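Local coordinates for HEPN domain-containing protein (Sulfolobus tokodaii, PDB 1WOL) that is of unknown function but is an archaeal homologue of HEPN domains, and is built mainly of helices, at residues Ser57-Leu62 with Asp68-Ala73. Sequence-based numbering, arbitrary orientation.
Sequences SISHLL and DILQCA
Ser59, which meets Leu70 and Ala73 across this contact, bonds through its backbone N-H to Asp77 OD2, an oxygen that also hydrogen-bonds Ser57 OG; the other carboxylate oxygen, OD1, takes Ile58 N-H. Ser57 is the N-cap of the short helix 58-61, and its OG accepts from His60 N at 3.1 Å with a bent N-H...O angle of 149°. Between residues 57-62 and 68-73 themselves most of the touching is between side chains, and Ala73 is its focus. The Ala73 CB methyl sits against Ile58 CG2 at 3.6 Å and Leu62 CD1 at 3.8 Å. In Ile58, chi1 of -63° sets CG1 anti to the carbonyl carbon and leaves CG2, anti to the backbone N, as the branch that meets Ala73. The same Leu62 CD1 also reaches Ile69 CG2, 3.9 Å away, where the two side chains cross at about a right angle. On the more exposed flank, Leu70 CD1 lies 3.3 Å from Ser59 OG, a van der Waals approach of methyl to hydroxyl. Val42 and Trp116 both touch Leu62, so in this HEPN domain the contact packs against the long helices 27-48 and 100-120. The chemistry is thus divided: methyl groups bring the short helix against helix 67-77, while Asp77, at the latter's end, binds the N-terminal end of that single turn, N-cap included, whose dipole would probably help stabilise the carboxylate charge.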
ATOM      1  N   SER A  57       6.477   7.447  -0.535  1.00 39.50           N
ATOM      2  CA  SER A  57       5.125   7.958  -0.762  1.00 36.52           C
ATOM      3  C   SER A  57       4.642   7.260  -2.029  1.00 33.48           C
ATOM      4  O   SER A  57       5.288   7.374  -3.073  1.00 33.88           O
ATOM      5  CB  SER A  57       5.174   9.431  -1.032  1.00 36.64           C
ATOM      6  OG  SER A  57       3.936   9.776  -1.631  1.00 36.56           O
ATOM      7  N   ILE A  58       3.516   6.508  -1.981  1.00 30.27           N
ATOM      8  CA  ILE A  58       3.096   5.840  -3.165  1.00 28.92           C
ATOM      9  C   ILE A  58       2.632   6.865  -4.215  1.00 28.56           C
ATOM     10  O   ILE A  58       2.839   6.710  -5.393  1.00 29.07           O
ATOM     11  CB  ILE A  58       1.953   4.898  -2.825  1.00 27.94           C
ATOM     12  CG1 ILE A  58       2.445   3.856  -1.881  1.00 28.28           C
ATOM     13  CG2 ILE A  58       1.430   4.237  -4.117  1.00 25.58           C
ATOM     14  CD1 ILE A  58       1.302   3.352  -0.906  1.00 25.82           C
ATOM     15  N   SER A  59       2.008   7.917  -3.733  1.00 28.39           N
ATOM     16  CA  SER A  59       1.550   8.959  -4.590  1.00 31.26           C
ATOM     17  C   SER A  59       2.675   9.696  -5.356  1.00 32.76           C
ATOM     18  O   SER A  59       2.508  10.109  -6.470  1.00 31.54           O
ATOM     19  CB  SER A  59       0.787   9.985  -3.773  1.00 31.14           C
ATOM     20  OG  SER A  59       0.219  10.921  -4.660  1.00 38.15           O
ATOM     21  N   HIS A  60       3.830   9.854  -4.728  1.00 35.31           N
ATOM     22  CA  HIS A  60       4.889  10.587  -5.412  1.00 36.19           C
ATOM     23  C   HIS A  60       5.529   9.683  -6.378  1.00 34.52           C
ATOM     24  O   HIS A  60       6.086  10.171  -7.315  1.00 36.52           O
ATOM     25  CB  HIS A  60       5.952  11.125  -4.420  1.00 41.72           C
ATOM     26  CG  HIS A  60       5.443  12.204  -3.496  1.00 46.69           C
ATOM     27  ND1 HIS A  60       4.579  13.207  -3.913  1.00 49.35           N
ATOM     28  CD2 HIS A  60       5.819  12.534  -2.232  1.00 48.91           C
ATOM     29  CE1 HIS A  60       4.457  14.113  -2.952  1.00 50.31           C
ATOM     30  NE2 HIS A  60       5.198  13.727  -1.918  1.00 50.98           N
ATOM     31  N   LEU A  61       5.404   8.358  -6.202  1.00 30.99           N
ATOM     32  CA  LEU A  61       5.991   7.407  -7.114  1.00 30.98           C
ATOM     33  C   LEU A  61       5.227   7.297  -8.440  1.00 31.56           C
ATOM     34  O   LEU A  61       5.758   6.922  -9.453  1.00 32.15           O
ATOM     35  CB  LEU A  61       6.066   6.001  -6.484  1.00 31.80           C
ATOM     36  CG  LEU A  61       7.024   5.636  -5.339  1.00 34.74           C
ATOM     37  CD1 LEU A  61       6.753   4.187  -4.872  1.00 35.30           C
ATOM     38  CD2 LEU A  61       8.450   5.752  -5.881  1.00 34.58           C
ATOM     39  N   LEU A  62       3.945   7.596  -8.414  1.00 31.59           N
ATOM     40  CA  LEU A  62       3.160   7.523  -9.626  1.00 32.52           C
ATOM     41  C   LEU A  62       3.294   8.776 -10.502  1.00 33.74           C
ATOM     42  O   LEU A  62       3.528   9.885  -9.960  1.00 35.79           O
ATOM     43  CB  LEU A  62       1.693   7.407  -9.234  1.00 31.60           C
ATOM     44  CG  LEU A  62       1.445   6.258  -8.263  1.00 31.45           C
ATOM     45  CD1 LEU A  62       0.062   6.459  -7.719  1.00 31.90           C
ATOM     46  CD2 LEU A  62       1.504   4.966  -9.012  1.00 28.85           C
ATOM     47  N   ASP A  68      -8.805   7.003  -9.448  1.00 19.53           N
ATOM     48  CA  ASP A  68      -9.072   6.079  -8.379  1.00 18.73           C
ATOM     49  C   ASP A  68      -7.788   5.563  -7.783  1.00 17.63           C
ATOM     50  O   ASP A  68      -7.788   5.218  -6.615  1.00 17.57           O
ATOM     51  CB  ASP A  68      -9.887   4.863  -8.824  1.00 17.88           C
ATOM     52  CG  ASP A  68      -9.205   4.067  -9.877  1.00 18.20           C
ATOM     53  OD1 ASP A  68      -9.060   4.513 -11.010  1.00 21.13           O
ATOM     54  OD2 ASP A  68      -8.805   2.916  -9.659  1.00 21.73           O
ATOM     55  N   ILE A  69      -6.748   5.453  -8.603  1.00 17.75           N
ATOM     56  CA  ILE A  69      -5.437   4.963  -8.133  1.00 17.50           C
ATOM     57  C   ILE A  69      -4.781   6.054  -7.278  1.00 18.12           C
ATOM     58  O   ILE A  69      -4.246   5.754  -6.234  1.00 17.44           O
ATOM     59  CB  ILE A  69      -4.584   4.607  -9.321  1.00 16.50           C
ATOM     60  CG1 ILE A  69      -5.131   3.370 -10.066  1.00 17.31           C
ATOM     61  CG2 ILE A  69      -3.041   4.315  -8.884  1.00 19.51           C
ATOM     62  CD1 ILE A  69      -5.168   1.977  -9.170  1.00 18.91           C
ATOM     63  N   LEU A  70      -4.771   7.308  -7.788  1.00 18.89           N
ATOM     64  CA  LEU A  70      -4.260   8.379  -6.938  1.00 21.22           C
ATOM     65  C   LEU A  70      -5.043   8.483  -5.583  1.00 22.41           C
ATOM     66  O   LEU A  70      -4.432   8.719  -4.496  1.00 24.34           O
ATOM     67  CB  LEU A  70      -4.390   9.702  -7.696  1.00 24.91           C
ATOM     68  CG  LEU A  70      -3.634  10.860  -7.015  1.00 28.86           C
ATOM     69  CD1 LEU A  70      -2.160  10.541  -6.959  1.00 31.09           C
ATOM     70  CD2 LEU A  70      -3.908  12.096  -7.892  1.00 28.47           C
ATOM     71  N   GLN A  71      -6.382   8.296  -5.591  1.00 21.03           N
ATOM     72  CA  GLN A  71      -7.169   8.387  -4.352  1.00 19.85           C
ATOM     73  C   GLN A  71      -6.735   7.270  -3.386  1.00 19.86           C
ATOM     74  O   GLN A  71      -6.538   7.503  -2.155  1.00 19.89           O
ATOM     75  CB  GLN A  71      -8.674   8.247  -4.587  1.00 23.02           C
ATOM     76  CG  GLN A  71      -9.110   9.490  -5.331  1.00 27.50           C
ATOM     77  CD  GLN A  71     -10.457   9.309  -5.947  1.00 30.60           C
ATOM     78  OE1 GLN A  71     -11.159   8.271  -5.722  1.00 32.98           O
ATOM     79  NE2 GLN A  71     -10.825  10.277  -6.647  1.00 36.14           N
ATOM     80  N   CYS A  72      -6.563   6.058  -3.906  1.00 18.31           N
ATOM     81  CA  CYS A  72      -6.100   5.013  -2.974  1.00 16.70           C
ATOM     82  C   CYS A  72      -4.622   5.196  -2.588  1.00 17.63           C
ATOM     83  O   CYS A  72      -4.311   4.752  -1.469  1.00 18.90           O
ATOM     84  CB  CYS A  72      -6.215   3.627  -3.654  1.00 18.06           C
ATOM     85  SG  CYS A  72      -7.886   2.903  -3.483  1.00 16.15           S
ATOM     86  N   ALA A  73      -3.755   5.614  -3.503  1.00 19.78           N
ATOM     87  CA  ALA A  73      -2.348   5.841  -3.086  1.00 20.79           C
ATOM     88  C   ALA A  73      -2.362   6.938  -1.969  1.00 22.64           C
ATOM     89  O   ALA A  73      -1.713   6.742  -0.937  1.00 24.84           O
ATOM     90  CB  ALA A  73      -1.523   6.285  -4.307  1.00 21.36           C
TER